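Local coordinates for protein monooxygenase (Agrobacterium tumefaciens, PDB 2I7G) that probably catalyses flavin-dependent oxidation as a TIM-barrel member of the luciferase-like monooxygenase family, its substrate not established, at residues 96-101 / 128-133. Residues are numbered along the deposited sequence; the frame is centred on the assembly and turned at random.
Sequences RLTSAV and EIMAGR
Strands 96-99 and 127-131 are parallel neighbours in the TIM barrel, joined through helix 109-122 as a beta-alpha-beta unit, and meet around a polar cluster on the barrel's inner face built by Arg96, Thr98 and Glu128. Glu128 N donates to Leu97 O at 2.9 Å, and a weak bond runs from Ser99 N to Glu128 O. Beyond this the strand pairing gives way to a side chain: Ser99 OG, turned back between its own N and C (chi1 55°), accepts from Met130 N at 3.0 Å and also bonds Ser102 OG. At the start of strand 96-99, the Arg96 chain bends at chi3 and presents NE to Glu128 OE2 at 2.8 Å; this salt bridge lies near the guanidinium plane but reaches the anti side of the carboxylate, 33° out of its plane. NH2 adds a weak bond to the same oxygen. The other oxygen, OE1, pairs with Arg329 of strand 329-333 and accepts from a water that also donates to Thr98 OG1, so each oxygen of the buried carboxylate has two partner groups. The peptide bond before Val101 is cis, as at this strand end in luciferase-like relatives. Val101 CG1 lies 3.9 Å from SE of selenomethionine Met130, whose CE touches Ala100 CB. Thr98 OG1 in turn donates to Ser99 O at 2.7 Å, in the carbonyl plane on a lone pair.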
ATOM      1  N   ARG B  96       5.793 -16.247  -2.264  1.00 21.35           N
ATOM      2  CA  ARG B  96       5.047 -15.368  -3.120  1.00 22.05           C
ATOM      3  C   ARG B  96       3.938 -14.682  -2.345  1.00 22.30           C
ATOM      4  O   ARG B  96       3.397 -15.235  -1.375  1.00 23.79           O
ATOM      5  CB  ARG B  96       4.581 -16.089  -4.368  1.00 23.12           C
ATOM      6  CG  ARG B  96       5.844 -16.546  -5.167  1.00 25.52           C
ATOM      7  CD  ARG B  96       5.588 -17.057  -6.533  1.00 27.85           C
ATOM      8  NE  ARG B  96       4.868 -16.101  -7.349  1.00 29.04           N
ATOM      9  CZ  ARG B  96       5.452 -15.231  -8.170  1.00 27.67           C
ATOM     10  NH1 ARG B  96       6.788 -15.167  -8.286  1.00 26.15           N
ATOM     11  NH2 ARG B  96       4.689 -14.412  -8.862  1.00 28.44           N
ATOM     12  N   LEU B  97       3.605 -13.475  -2.764  1.00 21.55           N
ATOM     13  CA  LEU B  97       2.741 -12.595  -1.951  1.00 21.05           C
ATOM     14  C   LEU B  97       1.529 -12.160  -2.782  1.00 22.41           C
ATOM     15  O   LEU B  97       1.687 -11.440  -3.808  1.00 21.48           O
ATOM     16  CB  LEU B  97       3.542 -11.347  -1.524  1.00 20.54           C
ATOM     17  CG  LEU B  97       4.733 -11.657  -0.563  1.00 21.89           C
ATOM     18  CD1 LEU B  97       5.613 -10.399  -0.465  1.00 23.83           C
ATOM     19  CD2 LEU B  97       4.255 -12.142   0.815  1.00 21.85           C
ATOM     20  N   THR B  98       0.342 -12.574  -2.366  1.00 21.18           N
ATOM     21  CA  THR B  98      -0.855 -12.345  -3.233  1.00 21.91           C
ATOM     22  C   THR B  98      -2.009 -11.753  -2.426  1.00 20.93           C
ATOM     23  O   THR B  98      -2.135 -11.999  -1.219  1.00 21.79           O
ATOM     24  CB  THR B  98      -1.336 -13.648  -3.966  1.00 23.12           C
ATOM     25  OG1 THR B  98      -2.448 -13.383  -4.833  1.00 23.21           O
ATOM     26  CG2 THR B  98      -1.742 -14.755  -2.965  1.00 23.47           C
ATOM     27  N   SER B  99      -2.864 -10.993  -3.094  1.00 20.72           N
ATOM     28  CA  SER B  99      -4.204 -10.783  -2.499  1.00 20.97           C
ATOM     29  C   SER B  99      -5.008 -12.116  -2.594  1.00 21.96           C
ATOM     30  O   SER B  99      -4.694 -12.981  -3.413  1.00 21.95           O
ATOM     31  CB  SER B  99      -4.946  -9.644  -3.195  1.00 21.53           C
ATOM     32  OG  SER B  99      -5.018  -9.854  -4.595  1.00 21.89           O
ATOM     33  N   ALA B 100      -6.038 -12.256  -1.770  1.00 22.41           N
ATOM     34  CA  ALA B 100      -6.867 -13.479  -1.744  1.00 22.72           C
ATOM     35  C   ALA B 100      -8.178 -13.158  -0.998  1.00 23.35           C
ATOM     36  O   ALA B 100      -8.438 -13.743   0.045  1.00 25.42           O
ATOM     37  CB  ALA B 100      -6.061 -14.650  -1.028  1.00 22.55           C
ATOM     38  N   VAL B 101      -8.985 -12.211  -1.498  1.00 22.07           N
ATOM     39  CA  VAL B 101      -8.905 -11.678  -2.880  1.00 23.04           C
ATOM     40  C   VAL B 101      -8.881 -10.157  -2.848  1.00 23.22           C
ATOM     41  O   VAL B 101      -9.152  -9.532  -1.803  1.00 24.10           O
ATOM     42  CB  VAL B 101     -10.159 -12.098  -3.748  1.00 23.40           C
ATOM     43  CG1 VAL B 101     -10.313 -13.609  -3.696  1.00 23.46           C
ATOM     44  CG2 VAL B 101     -11.441 -11.428  -3.212  1.00 25.81           C
ATOM     45  N   GLU B 128       1.509 -11.129  -6.705  1.00 22.66           N
ATOM     46  CA  GLU B 128       0.402 -11.607  -7.540  1.00 23.25           C
ATOM     47  C   GLU B 128      -0.889 -10.956  -7.063  1.00 23.35           C
ATOM     48  O   GLU B 128      -1.009 -10.475  -5.889  1.00 20.76           O
ATOM     49  CB  GLU B 128       0.240 -13.153  -7.444  1.00 22.29           C
ATOM     50  CG  GLU B 128       1.488 -13.964  -7.732  1.00 25.03           C
ATOM     51  CD  GLU B 128       1.218 -15.447  -7.740  1.00 27.74           C
ATOM     52  OE1 GLU B 128       0.076 -15.856  -7.391  1.00 31.05           O
ATOM     53  OE2 GLU B 128       2.166 -16.186  -8.075  1.00 28.65           O
ATOM     54  N   ILE B 129      -1.854 -10.931  -7.980  1.00 23.04           N
ATOM     55  CA  ILE B 129      -3.201 -10.432  -7.673  1.00 23.36           C
ATOM     56  C   ILE B 129      -4.170 -11.601  -7.851  1.00 23.50           C
ATOM     57  O   ILE B 129      -4.115 -12.288  -8.881  1.00 23.98           O
ATOM     58  CB  ILE B 129      -3.623  -9.291  -8.659  1.00 22.60           C
ATOM     59  CG1 ILE B 129      -2.685  -8.079  -8.504  1.00 24.77           C
ATOM     60  CG2 ILE B 129      -5.115  -8.937  -8.404  1.00 23.88           C
ATOM     61  CD1 ILE B 129      -2.796  -7.044  -9.704  1.00 24.78           C
HETATM   62  N   MSE B 130      -5.035 -11.839  -6.856  1.00 22.89           N
HETATM   63  CA  MSE B 130      -6.148 -12.776  -7.058  1.00 24.48           C
HETATM   64  C   MSE B 130      -7.431 -11.972  -6.970  1.00 24.07           C
HETATM   65  O   MSE B 130      -7.777 -11.437  -5.900  1.00 24.87           O
HETATM   66  CB  MSE B 130      -6.121 -13.918  -6.031  1.00 23.40           C
HETATM   67  CG  MSE B 130      -7.269 -14.877  -6.238  1.00 23.68           C
HETATM   68 SE   MSE B 130      -7.450 -16.098  -4.678  0.65 29.96          SE
HETATM   69  CE  MSE B 130      -5.582 -16.463  -4.251  1.00 30.19           C
ATOM     70  N   ALA B 131      -8.086 -11.816  -8.117  1.00 23.20           N
ATOM     71  CA  ALA B 131      -9.268 -10.955  -8.188  1.00 23.33           C
ATOM     72  C   ALA B 131     -10.530 -11.810  -8.024  1.00 24.32           C
ATOM     73  O   ALA B 131     -10.653 -12.897  -8.622  1.00 23.67           O
ATOM     74  CB  ALA B 131      -9.297 -10.250  -9.500  1.00 23.77           C
ATOM     75  N   GLY B 132     -11.468 -11.320  -7.242  1.00 23.86           N
ATOM     76  CA  GLY B 132     -12.727 -12.026  -7.110  1.00 25.45           C
ATOM     77  C   GLY B 132     -13.820 -11.212  -6.458  1.00 25.49           C
ATOM     78  O   GLY B 132     -13.640 -10.039  -6.103  1.00 24.80           O
ATOM     79  N   ARG B 133     -14.959 -11.870  -6.302  1.00 25.50           N
ATOM     80  CA  ARG B 133     -16.161 -11.252  -5.745  1.00 26.56           C
ATOM     81  C   ARG B 133     -15.998 -10.906  -4.255  1.00 25.75           C
ATOM     82  O   ARG B 133     -16.443  -9.847  -3.806  1.00 24.47           O
ATOM     83  CB  ARG B 133     -17.341 -12.199  -6.010  1.00 26.78           C
ATOM     84  CG  ARG B 133     -18.667 -11.759  -5.482  1.00 30.27           C
ATOM     85  CD  ARG B 133     -19.726 -12.820  -5.872  1.00 28.77           C
ATOM     86  NE  ARG B 133     -20.844 -12.101  -6.443  1.00 44.08           N
ATOM     87  CZ  ARG B 133     -21.149 -12.067  -7.734  1.00 43.69           C
ATOM     88  NH1 ARG B 133     -22.151 -11.316  -8.114  1.00 49.58           N
ATOM     89  NH2 ARG B 133     -20.471 -12.795  -8.627  1.00 46.30           N
TER
HETATM   90  O   HOH W   1      -2.578 -15.470  -6.537  1.00 23.05           O